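Local coordinates for MAU2 chromatid cohesion factor homolog (Saccharomyces cerevisiae, PDB 4XDN), which forms a complex with SCC2 that is required for cohesin to associate with chromosomes, and so takes part in sister chromatid cohesion, at residues R417-Q420 with A421-V424; G442-S446 with E447-I451; K622-A625 with L626-K630; Y605-G608 with I609-L612. All coordinates share one frame; numbering follows the deposited sequence.

Contact 1 of 4, residues R417-Q420 with A421-V424; sequences RLLQ and AMKV. With SO4 (sulfate ion), chain C.
Gln420 lies against the next turn of helix 415-426, with its amide between two side chains of that turn: OE1 is 4.1 Å from Lys423 CD, and NE2 comes 3.8 Å from Val424 CG2. With CG anti to the backbone N (chi1 175°) and a bend at the next bond (chi2 55°), the chain folds so that the amide stands out from the helix with NE2 leaning toward Val424. Gln420 O accepts the Val424 N-H. Ala421 sits a turn after Arg417, and its CB rests 3.3 Å from Arg417 O. The Ala421 N-H bonds to the same oxygen at 2.9 Å. Met422 packs back on Leu418. Its CG lies 3.3 Å from Leu418 O, and SD touches Leu418 CG at 4.0 Å and, more loosely, Leu419 CD2. Trp392 of helix 369-398 packs on Leu418, Leu419 and Met422, while Tyr435 of helix 432-440 packs on Ala421 and Met422. The ammonium of Lys423 runs on to a salt bridge with Glu427.

At the start of the helix, Arg417 holds a sulfate ion through its backbone and its guanidinium. Its backbone N donates to O4 at 3.0 Å, and NE donates to the same oxygen at 3.0 Å, where O4 lies in plane at the edge of the guanidinium; NE and NH2 also make weak bonds to O3. Gly414 N and Val416 N donate to the sulfate too. The ion, probably from the crystallisation liquor, thus occupies a site typical of anions: the N terminus of an α-helix, where backbone N-H groups and an arginine converge.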
ATOM      1  N   ARG A 417      10.836  12.481  -6.578  1.00 44.38           N
ATOM      2  CA  ARG A 417      12.205  12.946  -6.378  1.00 46.03           C
ATOM      3  C   ARG A 417      13.214  11.800  -6.472  1.00 43.16           C
ATOM      4  O   ARG A 417      14.414  12.039  -6.608  1.00 41.72           O
ATOM      5  CB  ARG A 417      12.342  13.678  -5.036  1.00 49.80           C
ATOM      6  CG  ARG A 417      11.812  12.940  -3.821  1.00 51.20           C
ATOM      7  CD  ARG A 417      11.255  13.916  -2.784  1.00 52.67           C
ATOM      8  NE  ARG A 417      10.270  13.283  -1.907  1.00 51.81           N
ATOM      9  CZ  ARG A 417      10.222  13.419  -0.582  1.00 54.09           C
ATOM     10  NH1 ARG A 417      11.102  14.173   0.064  1.00 54.50           N
ATOM     11  NH2 ARG A 417       9.278  12.789   0.104  1.00 56.96           N
ATOM     12  N   LEU A 418      12.731  10.562  -6.416  1.00 41.53           N
ATOM     13  CA  LEU A 418      13.584   9.413  -6.688  1.00 39.29           C
ATOM     14  C   LEU A 418      13.922   9.389  -8.172  1.00 38.88           C
ATOM     15  O   LEU A 418      15.087   9.263  -8.554  1.00 37.04           O
ATOM     16  CB  LEU A 418      12.909   8.101  -6.273  1.00 37.40           C
ATOM     17  CG  LEU A 418      13.648   6.821  -6.690  1.00 37.33           C
ATOM     18  CD1 LEU A 418      15.084   6.818  -6.176  1.00 36.92           C
ATOM     19  CD2 LEU A 418      12.915   5.581  -6.206  1.00 38.09           C
ATOM     20  N   LEU A 419      12.892   9.514  -9.005  1.00 38.99           N
ATOM     21  CA  LEU A 419      13.079   9.565 -10.450  1.00 40.28           C
ATOM     22  C   LEU A 419      13.928  10.765 -10.845  1.00 42.27           C
ATOM     23  O   LEU A 419      14.681  10.710 -11.817  1.00 42.56           O
ATOM     24  CB  LEU A 419      11.730   9.622 -11.167  1.00 41.71           C
ATOM     25  CG  LEU A 419      10.962   8.304 -11.270  1.00 42.44           C
ATOM     26  CD1 LEU A 419       9.562   8.554 -11.808  1.00 43.52           C
ATOM     27  CD2 LEU A 419      11.707   7.306 -12.152  1.00 43.76           C
ATOM     28  N   GLN A 420      13.805  11.848 -10.084  1.00 43.41           N
ATOM     29  CA  GLN A 420      14.598  13.044 -10.333  1.00 45.87           C
ATOM     30  C   GLN A 420      16.054  12.818  -9.931  1.00 44.13           C
ATOM     31  O   GLN A 420      16.970  13.280 -10.607  1.00 41.80           O
ATOM     32  CB  GLN A 420      14.013  14.239  -9.577  1.00 50.09           C
ATOM     33  CG  GLN A 420      14.838  15.514  -9.678  1.00 56.68           C
ATOM     34  CD  GLN A 420      15.115  15.926 -11.112  1.00 61.65           C
ATOM     35  OE1 GLN A 420      14.308  15.679 -12.011  1.00 63.74           O
ATOM     36  NE2 GLN A 420      16.264  16.554 -11.335  1.00 62.24           N
ATOM     37  N   ALA A 421      16.259  12.101  -8.830  1.00 43.19           N
ATOM     38  CA  ALA A 421      17.603  11.798  -8.353  1.00 42.31           C
ATOM     39  C   ALA A 421      18.326  10.891  -9.341  1.00 38.34           C
ATOM     40  O   ALA A 421      19.510  11.076  -9.623  1.00 39.21           O
ATOM     41  CB  ALA A 421      17.547  11.147  -6.981  1.00 42.69           C
ATOM     42  N   MET A 422      17.600   9.905  -9.859  1.00 34.80           N
ATOM     43  CA  MET A 422      18.145   8.983 -10.843  1.00 35.03           C
ATOM     44  C   MET A 422      18.499   9.725 -12.124  1.00 37.79           C
ATOM     45  O   MET A 422      19.465   9.380 -12.806  1.00 38.68           O
ATOM     46  CB  MET A 422      17.145   7.863 -11.136  1.00 33.20           C
ATOM     47  CG  MET A 422      16.900   6.940  -9.955  1.00 31.97           C
ATOM     48  SD  MET A 422      15.416   5.932 -10.130  1.00 36.22           S
ATOM     49  CE  MET A 422      15.715   5.149 -11.714  1.00 38.23           C
ATOM     50  N   LYS A 423      17.715  10.749 -12.443  1.00 39.60           N
ATOM     51  CA  LYS A 423      17.968  11.557 -13.628  1.00 42.97           C
ATOM     52  C   LYS A 423      19.296  12.292 -13.487  1.00 42.84           C
ATOM     53  O   LYS A 423      20.060  12.399 -14.445  1.00 41.86           O
ATOM     54  CB  LYS A 423      16.829  12.553 -13.861  1.00 47.39           C
ATOM     55  CG  LYS A 423      17.007  13.408 -15.104  1.00 51.93           C
ATOM     56  CD  LYS A 423      15.706  14.080 -15.513  1.00 55.27           C
ATOM     57  CE  LYS A 423      15.855  14.824 -16.833  1.00 58.10           C
ATOM     58  NZ  LYS A 423      16.831  15.947 -16.743  1.00 60.55           N
ATOM     59  N   VAL A 424      19.568  12.787 -12.284  1.00 43.44           N
ATOM     60  CA  VAL A 424      20.824  13.475 -12.017  1.00 44.13           C
ATOM     61  C   VAL A 424      21.992  12.499 -12.105  1.00 43.81           C
ATOM     62  O   VAL A 424      23.032  12.823 -12.679  1.00 45.59           O
ATOM     63  CB  VAL A 424      20.814  14.152 -10.631  1.00 45.30           C
ATOM     64  CG1 VAL A 424      22.192  14.724 -10.289  1.00 46.78           C
ATOM     65  CG2 VAL A 424      19.769  15.246 -10.590  1.00 47.49           C
TER
HETATM   66  S   SO4 C 701       7.343  12.888  -4.019  1.00 48.99           S
HETATM   67  O1  SO4 C 701       6.478  12.086  -4.883  1.00 48.42           O
HETATM   68  O2  SO4 C 701       7.028  14.304  -4.185  1.00 50.20           O
HETATM   69  O3  SO4 C 701       7.135  12.497  -2.626  1.00 47.22           O
HETATM   70  O4  SO4 C 701       8.736  12.665  -4.389  1.00 47.24           O

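Contact 2 of 4, residues G442-S446 with E447-I451; sequences GGTSS and EVKMI
This is a local contact at the start of a helix: the end of the loop after helix 432-440 runs into the first turn of helix 446-466. Ser445 occupies the N-cap position. Its OG lies between the backbone N and the carbonyl carbon (chi1 70°), which puts it 3.4 Å from Val448 N for a weak but nearly straight hydrogen bond, while Val448 CG2 packs on the same oxygen at 3.5 Å. The Ser445 carbonyl takes the Lys449 N-H at 3.1 Å, and Ser446 O receives Met450 N at 2.8 Å. The extended chain of Lys449 crosses Thr444 at a slant: the hydroxyl oxygen OG1 meets CG at 3.3 Å and CE at 3.4 Å, so the aliphatic part of the lysine, rather than its ammonium, does the touching. Thr444 OG1 is itself hydrogen-bonded to Ser441 O. Glu447 turns its carboxylate away from the loop; OE2 forms a salt bridge with Arg229, and OE1 bonds to the backbone of a chain of another protein. Serine supplying its side-chain oxygen to the N-H three residues on is the classic N-cap of an α-helix.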
ATOM      1  N   GLY A 442      11.296  11.804   6.408  1.00 64.28           N
ATOM      2  CA  GLY A 442      10.559  10.910   7.287  1.00 64.85           C
ATOM      3  C   GLY A 442       9.338  10.258   6.667  1.00 64.03           C
ATOM      4  O   GLY A 442       8.867   9.231   7.159  1.00 64.99           O
ATOM      5  N   GLY A 443       8.823  10.844   5.591  1.00 62.18           N
ATOM      6  CA  GLY A 443       7.598  10.361   4.976  1.00 61.63           C
ATOM      7  C   GLY A 443       7.800   9.216   4.001  1.00 58.87           C
ATOM      8  O   GLY A 443       6.839   8.562   3.596  1.00 59.30           O
ATOM      9  N   THR A 444       9.050   8.963   3.630  1.00 57.63           N
ATOM     10  CA  THR A 444       9.354   7.985   2.594  1.00 54.80           C
ATOM     11  C   THR A 444       9.512   6.578   3.155  1.00 52.11           C
ATOM     12  O   THR A 444      10.045   6.391   4.248  1.00 53.92           O
ATOM     13  CB  THR A 444      10.636   8.360   1.841  1.00 58.14           C
ATOM     14  OG1 THR A 444      11.765   8.240   2.718  1.00 59.94           O
ATOM     15  CG2 THR A 444      10.539   9.785   1.320  1.00 60.54           C
ATOM     16  N   SER A 445       9.049   5.593   2.392  1.00 48.79           N
ATOM     17  CA  SER A 445       9.174   4.195   2.781  1.00 47.55           C
ATOM     18  C   SER A 445      10.640   3.794   2.869  1.00 46.75           C
ATOM     19  O   SER A 445      11.506   4.426   2.260  1.00 43.21           O
ATOM     20  CB  SER A 445       8.447   3.293   1.782  1.00 46.44           C
ATOM     21  OG  SER A 445       9.127   3.260   0.538  1.00 45.99           O
ATOM     22  N   SER A 446      10.913   2.738   3.626  1.00 47.88           N
ATOM     23  CA  SER A 446      12.275   2.255   3.800  1.00 48.50           C
ATOM     24  C   SER A 446      12.847   1.756   2.477  1.00 46.66           C
ATOM     25  O   SER A 446      14.043   1.876   2.227  1.00 45.11           O
ATOM     26  CB  SER A 446      12.318   1.144   4.852  1.00 52.19           C
ATOM     27  OG  SER A 446      11.464   0.073   4.497  1.00 54.08           O
ATOM     28  N   GLU A 447      11.983   1.205   1.630  1.00 46.03           N
ATOM     29  CA  GLU A 447      12.404   0.688   0.333  1.00 42.40           C
ATOM     30  C   GLU A 447      13.022   1.790  -0.526  1.00 38.99           C
ATOM     31  O   GLU A 447      14.071   1.594  -1.138  1.00 36.63           O
ATOM     32  CB  GLU A 447      11.216   0.057  -0.395  1.00 43.75           C
ATOM     33  CG  GLU A 447      11.563  -0.562  -1.740  1.00 44.95           C
ATOM     34  CD  GLU A 447      10.371  -1.233  -2.390  1.00 45.88           C
ATOM     35  OE1 GLU A 447       9.262  -0.660  -2.331  1.00 45.32           O
ATOM     36  OE2 GLU A 447      10.539  -2.333  -2.955  1.00 46.17           O
ATOM     37  N   VAL A 448      12.366   2.945  -0.566  1.00 37.28           N
ATOM     38  CA  VAL A 448      12.866   4.087  -1.319  1.00 36.56           C
ATOM     39  C   VAL A 448      14.143   4.616  -0.681  1.00 37.86           C
ATOM     40  O   VAL A 448      15.107   4.941  -1.378  1.00 36.60           O
ATOM     41  CB  VAL A 448      11.816   5.214  -1.398  1.00 37.57           C
ATOM     42  CG1 VAL A 448      12.409   6.487  -2.005  1.00 36.35           C
ATOM     43  CG2 VAL A 448      10.610   4.750  -2.204  1.00 37.89           C
ATOM     44  N   LYS A 449      14.144   4.702   0.647  1.00 39.20           N
ATOM     45  CA  LYS A 449      15.325   5.127   1.387  1.00 40.41           C
ATOM     46  C   LYS A 449      16.522   4.256   1.040  1.00 36.76           C
ATOM     47  O   LYS A 449      17.637   4.748   0.881  1.00 38.53           O
ATOM     48  CB  LYS A 449      15.072   5.070   2.896  1.00 44.18           C
ATOM     49  CG  LYS A 449      14.193   6.182   3.430  1.00 47.40           C
ATOM     50  CD  LYS A 449      14.115   6.125   4.947  1.00 49.88           C
ATOM     51  CE  LYS A 449      13.383   7.327   5.510  1.00 53.18           C
ATOM     52  NZ  LYS A 449      13.443   7.367   6.996  1.00 58.11           N
ATOM     53  N   MET A 450      16.279   2.958   0.915  1.00 34.03           N
ATOM     54  CA  MET A 450      17.354   2.006   0.691  1.00 36.11           C
ATOM     55  C   MET A 450      17.857   2.036  -0.749  1.00 34.95           C
ATOM     56  O   MET A 450      19.056   1.897  -0.990  1.00 36.53           O
ATOM     57  CB  MET A 450      16.890   0.601   1.060  1.00 36.64           C
ATOM     58  CG  MET A 450      16.849   0.359   2.570  1.00 41.95           C
ATOM     59  SD  MET A 450      16.761  -1.381   3.022  1.00 54.44           S
ATOM     60  CE  MET A 450      18.309  -1.969   2.323  1.00 59.43           C
ATOM     61  N   ILE A 451      16.947   2.212  -1.703  1.00 33.70           N
ATOM     62  CA  ILE A 451      17.342   2.413  -3.091  1.00 33.58           C
ATOM     63  C   ILE A 451      18.237   3.644  -3.172  1.00 35.22           C
ATOM     64  O   ILE A 451      19.258   3.641  -3.863  1.00 35.19           O
ATOM     65  CB  ILE A 451      16.118   2.585  -4.023  1.00 34.64           C
ATOM     66  CG1 ILE A 451      15.353   1.264  -4.135  1.00 36.07           C
ATOM     67  CG2 ILE A 451      16.553   3.057  -5.422  1.00 33.93           C
ATOM     68  CD1 ILE A 451      14.020   1.370  -4.850  1.00 36.50           C
TER

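Contact 3 of 4, residues K622-A625 with L626-K630; sequences KDVA and LTNAK
Thr627 grips Asp623 O with two donors of its own, OG1 at a short 2.5 Å and the backbone N at 3.0 Å. They reach the oxygen from opposite faces of its carbonyl plane. The hydroxyl gets there because OG1 stands beside the backbone N, anti to the carbonyl carbon (chi1 -55°), which turns it back down the helix. One residue further on, Asn628 lies alongside Val624, both side chains pointing the same way. ND2 comes 3.6 Å from Val624 CG1, and the Asn628 N-H bonds to Val624 O at 2.9 Å. Leu626 covers the exposed flank: CG sits 3.3 Å from Lys622 O, while CD1 touches Lys622 CG at 4.1 Å.

Around this first shell, the carboxylate of Asp623 is held by Arg620, through a salt bridge from OD2, and by a long salt bridge, 3.8 Å, from Lys622 NZ to Asp623 OD1. Asp623 and Val624 both lean on Cys615 of helix 601-618, and Asn628 also packs on a chain of another protein. Thr627 packs on His611 of that same helix 601-618 and on Phe591 of helix 580-593. A threonine hydroxyl returned to the carbonyl four residues earlier, beside the ordinary main-chain bond, is a familiar feature of α-helices, here on the last modelled helix of a predominantly helical chain.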
ATOM      1  N   LYS A 622      40.198 -14.438 -34.277  1.00 37.43           N
ATOM      2  CA  LYS A 622      38.961 -13.843 -34.771  1.00 38.39           C
ATOM      3  C   LYS A 622      38.227 -13.098 -33.661  1.00 35.12           C
ATOM      4  O   LYS A 622      37.696 -12.007 -33.876  1.00 32.14           O
ATOM      5  CB  LYS A 622      38.049 -14.917 -35.369  1.00 42.53           C
ATOM      6  CG  LYS A 622      36.658 -14.412 -35.751  1.00 46.46           C
ATOM      7  CD  LYS A 622      35.856 -15.467 -36.503  1.00 51.41           C
ATOM      8  CE  LYS A 622      35.382 -16.582 -35.586  1.00 55.52           C
ATOM      9  NZ  LYS A 622      34.394 -16.097 -34.586  1.00 57.34           N
ATOM     10  N   ASP A 623      38.206 -13.688 -32.470  1.00 34.20           N
ATOM     11  CA  ASP A 623      37.471 -13.113 -31.352  1.00 33.74           C
ATOM     12  C   ASP A 623      38.172 -11.880 -30.785  1.00 31.38           C
ATOM     13  O   ASP A 623      37.519 -10.972 -30.277  1.00 28.98           O
ATOM     14  CB  ASP A 623      37.271 -14.161 -30.258  1.00 36.88           C
ATOM     15  CG  ASP A 623      36.427 -15.331 -30.725  1.00 40.17           C
ATOM     16  OD1 ASP A 623      35.224 -15.127 -30.983  1.00 41.69           O
ATOM     17  OD2 ASP A 623      36.962 -16.454 -30.828  1.00 43.59           O
ATOM     18  N   VAL A 624      39.498 -11.843 -30.877  1.00 32.03           N
ATOM     19  CA  VAL A 624      40.247 -10.655 -30.478  1.00 32.77           C
ATOM     20  C   VAL A 624      39.910  -9.490 -31.404  1.00 33.44           C
ATOM     21  O   VAL A 624      39.713  -8.362 -30.953  1.00 31.31           O
ATOM     22  CB  VAL A 624      41.770 -10.907 -30.498  1.00 33.08           C
ATOM     23  CG1 VAL A 624      42.551  -9.595 -30.388  1.00 30.79           C
ATOM     24  CG2 VAL A 624      42.165 -11.849 -29.370  1.00 33.97           C
ATOM     25  N   ALA A 625      39.851  -9.774 -32.700  1.00 33.37           N
ATOM     26  CA  ALA A 625      39.571  -8.752 -33.699  1.00 31.86           C
ATOM     27  C   ALA A 625      38.191  -8.136 -33.480  1.00 31.07           C
ATOM     28  O   ALA A 625      38.048  -6.915 -33.429  1.00 30.41           O
ATOM     29  CB  ALA A 625      39.675  -9.340 -35.095  1.00 30.47           C
ATOM     30  N   LEU A 626      37.181  -8.988 -33.344  1.00 30.03           N
ATOM     31  CA  LEU A 626      35.812  -8.518 -33.163  1.00 32.98           C
ATOM     32  C   LEU A 626      35.643  -7.787 -31.837  1.00 31.40           C
ATOM     33  O   LEU A 626      34.917  -6.796 -31.761  1.00 28.92           O
ATOM     34  CB  LEU A 626      34.831  -9.687 -33.241  1.00 35.48           C
ATOM     35  CG  LEU A 626      34.810 -10.457 -34.563  1.00 40.20           C
ATOM     36  CD1 LEU A 626      33.868 -11.644 -34.467  1.00 43.43           C
ATOM     37  CD2 LEU A 626      34.412  -9.551 -35.715  1.00 41.45           C
ATOM     38  N   THR A 627      36.315  -8.269 -30.794  1.00 29.74           N
ATOM     39  CA  THR A 627      36.194  -7.661 -29.473  1.00 28.96           C
ATOM     40  C   THR A 627      36.871  -6.290 -29.434  1.00 29.46           C
ATOM     41  O   THR A 627      36.324  -5.340 -28.875  1.00 27.48           O
ATOM     42  CB  THR A 627      36.793  -8.562 -28.377  1.00 30.41           C
ATOM     43  OG1 THR A 627      36.179  -9.857 -28.432  1.00 28.33           O
ATOM     44  CG2 THR A 627      36.559  -7.959 -26.991  1.00 31.33           C
ATOM     45  N   ASN A 628      38.060  -6.187 -30.021  1.00 31.45           N
ATOM     46  CA  ASN A 628      38.735  -4.898 -30.133  1.00 31.89           C
ATOM     47  C   ASN A 628      37.872  -3.911 -30.909  1.00 30.80           C
ATOM     48  O   ASN A 628      37.762  -2.742 -30.541  1.00 26.46           O
ATOM     49  CB  ASN A 628      40.098  -5.047 -30.818  1.00 34.83           C
ATOM     50  CG  ASN A 628      41.244  -5.144 -29.831  1.00 40.69           C
ATOM     51  OD1 ASN A 628      41.303  -4.401 -28.850  1.00 41.23           O
ATOM     52  ND2 ASN A 628      42.168  -6.064 -30.087  1.00 43.77           N
ATOM     53  N   ALA A 629      37.262  -4.396 -31.986  1.00 31.31           N
ATOM     54  CA  ALA A 629      36.384  -3.574 -32.807  1.00 31.06           C
ATOM     55  C   ALA A 629      35.202  -3.068 -31.991  1.00 29.85           C
ATOM     56  O   ALA A 629      34.824  -1.900 -32.087  1.00 29.50           O
ATOM     57  CB  ALA A 629      35.897  -4.360 -34.014  1.00 28.48           C
ATOM     58  N   LYS A 630      34.624  -3.949 -31.183  1.00 31.25           N
ATOM     59  CA  LYS A 630      33.474  -3.583 -30.366  1.00 30.43           C
ATOM     60  C   LYS A 630      33.869  -2.550 -29.319  1.00 29.36           C
ATOM     61  O   LYS A 630      33.104  -1.631 -29.023  1.00 29.08           O
ATOM     62  CB  LYS A 630      32.872  -4.818 -29.693  1.00 30.15           C
ATOM     63  CG  LYS A 630      31.652  -4.525 -28.824  1.00 30.38           C
ATOM     64  CD  LYS A 630      30.525  -3.881 -29.620  1.00 32.21           C
ATOM     65  CE  LYS A 630      29.315  -3.617 -28.738  1.00 33.82           C
ATOM     66  NZ  LYS A 630      28.216  -2.957 -29.481  1.00 34.14           N
TER

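Contact 4 of 4, residues Y605-G608 with I609-L612; sequences YVIG and IWHL
Ile609 reaches back over the preceding turn of helix 601-618 to the ring of Tyr605. Its CB lies 3.5 Å from Val606 O, against the backbone. CG1 then stands beside the backbone N, anti to the carbonyl carbon (chi1 -62°), and passes 3.4 Å from Tyr605 O while lying over one face of the tyrosine ring, 4.3 Å above its plane and offset toward the rim. The chain stays extended beyond that (chi2 172°), so CD1 ends at the ring itself, 3.6 Å from CE2. This is an i to i+4 pair on one face of a buried α-helix, its turns held by regular main-chain bonds such as Ile609 N to Tyr605 O at 2.9 Å. The phenol oxygen of Tyr605 hydrogen-bonds to the backbone of a chain of another protein, and aromatic groups of that chain pack on Tyr605, Ile609 and Leu612. On a different face, Ile607 CG2 lies a loose 4.5 Å from Trp610 CE3, and the Trp610 ring meets Tyr570 of helix 562-575 edge-to-face. His611 leads away from the turn, and its ND1 is hydrogen-bonded to Ser587 OG on helix 580-593.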
ATOM      1  N   TYR A 605      31.570  -2.005 -21.817  1.00 28.58           N
ATOM      2  CA  TYR A 605      32.973  -1.708 -22.084  1.00 30.04           C
ATOM      3  C   TYR A 605      33.879  -2.435 -21.089  1.00 30.96           C
ATOM      4  O   TYR A 605      34.846  -3.086 -21.483  1.00 30.54           O
ATOM      5  CB  TYR A 605      33.216  -0.197 -22.028  1.00 31.47           C
ATOM      6  CG  TYR A 605      34.666   0.205 -22.188  1.00 33.43           C
ATOM      7  CD1 TYR A 605      35.266   0.235 -23.440  1.00 33.09           C
ATOM      8  CD2 TYR A 605      35.434   0.560 -21.086  1.00 35.90           C
ATOM      9  CE1 TYR A 605      36.588   0.605 -23.590  1.00 33.81           C
ATOM     10  CE2 TYR A 605      36.754   0.931 -21.224  1.00 35.48           C
ATOM     11  CZ  TYR A 605      37.328   0.952 -22.478  1.00 35.88           C
ATOM     12  OH  TYR A 605      38.646   1.322 -22.619  1.00 38.38           O
ATOM     13  N   VAL A 606      33.560  -2.327 -19.804  1.00 29.63           N
ATOM     14  CA  VAL A 606      34.328  -3.004 -18.764  1.00 30.52           C
ATOM     15  C   VAL A 606      34.265  -4.518 -18.970  1.00 30.07           C
ATOM     16  O   VAL A 606      35.280  -5.208 -18.866  1.00 28.39           O
ATOM     17  CB  VAL A 606      33.815  -2.629 -17.356  1.00 31.46           C
ATOM     18  CG1 VAL A 606      34.523  -3.443 -16.264  1.00 32.11           C
ATOM     19  CG2 VAL A 606      34.012  -1.140 -17.113  1.00 33.84           C
ATOM     20  N   ILE A 607      33.073  -5.026 -19.267  1.00 30.16           N
ATOM     21  CA  ILE A 607      32.901  -6.437 -19.596  1.00 29.55           C
ATOM     22  C   ILE A 607      33.730  -6.778 -20.828  1.00 30.03           C
ATOM     23  O   ILE A 607      34.284  -7.871 -20.935  1.00 29.97           O
ATOM     24  CB  ILE A 607      31.418  -6.791 -19.868  1.00 31.01           C
ATOM     25  CG1 ILE A 607      30.535  -6.380 -18.679  1.00 34.92           C
ATOM     26  CG2 ILE A 607      31.275  -8.279 -20.214  1.00 30.79           C
ATOM     27  CD1 ILE A 607      29.991  -7.521 -17.845  1.00 37.73           C
ATOM     28  N   GLY A 608      33.804  -5.833 -21.759  1.00 27.45           N
ATOM     29  CA  GLY A 608      34.556  -6.025 -22.984  1.00 29.54           C
ATOM     30  C   GLY A 608      36.042  -6.185 -22.727  1.00 30.21           C
ATOM     31  O   GLY A 608      36.703  -6.994 -23.379  1.00 31.55           O
ATOM     32  N   ILE A 609      36.570  -5.413 -21.781  1.00 30.24           N
ATOM     33  CA  ILE A 609      37.978  -5.523 -21.411  1.00 32.94           C
ATOM     34  C   ILE A 609      38.256  -6.933 -20.907  1.00 32.69           C
ATOM     35  O   ILE A 609      39.257  -7.546 -21.268  1.00 32.78           O
ATOM     36  CB  ILE A 609      38.377  -4.499 -20.323  1.00 35.37           C
ATOM     37  CG1 ILE A 609      38.191  -3.071 -20.842  1.00 33.21           C
ATOM     38  CG2 ILE A 609      39.832  -4.711 -19.887  1.00 37.06           C
ATOM     39  CD1 ILE A 609      38.379  -2.000 -19.787  1.00 32.95           C
ATOM     40  N   TRP A 610      37.356  -7.436 -20.069  1.00 33.24           N
ATOM     41  CA  TRP A 610      37.493  -8.768 -19.498  1.00 35.15           C
ATOM     42  C   TRP A 610      37.457  -9.831 -20.588  1.00 32.51           C
ATOM     43  O   TRP A 610      38.277 -10.746 -20.606  1.00 32.29           O
ATOM     44  CB  TRP A 610      36.382  -9.021 -18.479  1.00 36.99           C
ATOM     45  CG  TRP A 610      36.384 -10.401 -17.911  1.00 36.91           C
ATOM     46  CD1 TRP A 610      37.470 -11.130 -17.526  1.00 37.91           C
ATOM     47  CD2 TRP A 610      35.240 -11.224 -17.670  1.00 36.28           C
ATOM     48  NE1 TRP A 610      37.071 -12.357 -17.056  1.00 37.44           N
ATOM     49  CE2 TRP A 610      35.705 -12.439 -17.133  1.00 37.08           C
ATOM     50  CE3 TRP A 610      33.865 -11.051 -17.854  1.00 35.77           C
ATOM     51  CZ2 TRP A 610      34.846 -13.475 -16.776  1.00 37.00           C
ATOM     52  CZ3 TRP A 610      33.014 -12.080 -17.500  1.00 37.07           C
ATOM     53  CH2 TRP A 610      33.508 -13.277 -16.969  1.00 36.85           C
ATOM     54  N   HIS A 611      36.500  -9.703 -21.497  1.00 28.99           N
ATOM     55  CA  HIS A 611      36.345 -10.671 -22.571  1.00 27.85           C
ATOM     56  C   HIS A 611      37.549 -10.656 -23.512  1.00 25.55           C
ATOM     57  O   HIS A 611      37.963 -11.702 -24.009  1.00 26.07           O
ATOM     58  CB  HIS A 611      35.064 -10.402 -23.358  1.00 26.71           C
ATOM     59  CG  HIS A 611      34.763 -11.454 -24.378  1.00 27.10           C
ATOM     60  ND1 HIS A 611      34.462 -12.754 -24.035  1.00 28.46           N
ATOM     61  CD2 HIS A 611      34.738 -11.404 -25.731  1.00 27.78           C
ATOM     62  CE1 HIS A 611      34.258 -13.460 -25.134  1.00 30.01           C
ATOM     63  NE2 HIS A 611      34.419 -12.664 -26.176  1.00 28.90           N
ATOM     64  N   LEU A 612      38.111  -9.473 -23.750  1.00 25.35           N
ATOM     65  CA  LEU A 612      39.296  -9.347 -24.594  1.00 28.39           C
ATOM     66  C   LEU A 612      40.471 -10.128 -24.012  1.00 30.14           C
ATOM     67  O   LEU A 612      41.227 -10.758 -24.752  1.00 31.96           O
ATOM     68  CB  LEU A 612      39.686  -7.875 -24.770  1.00 29.37           C
ATOM     69  CG  LEU A 612      40.980  -7.611 -25.554  1.00 33.37           C
ATOM     70  CD1 LEU A 612      40.892  -8.162 -26.968  1.00 30.05           C
ATOM     71  CD2 LEU A 612      41.302  -6.124 -25.581  1.00 34.95           C
TER

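From the N terminus the order is contact 1, contact 2, contact 4, contact 3. All are local, so none closes a long loop, and none nests within or crosses another. Contacts 1 and 2 touch, Leu418 CD1 meeting Ile451 CG2 at 4.1 Å and Arg417 NH2 reaching Thr444 CG2 at 3.5 Å, which ties helix 415-426 to helix 446-466 and the loop that leads into it. Contacts 4 and 3 lie on the consecutive helices 601-618 and 621-638, with centres about 11 Å apart; Thr627 OG1 lies 3.4 Å from His611 CD2, with Asn628 beside Leu612. The two pairs remain separate, contacts 1 and 4 having nearest atoms about 18 Å apart.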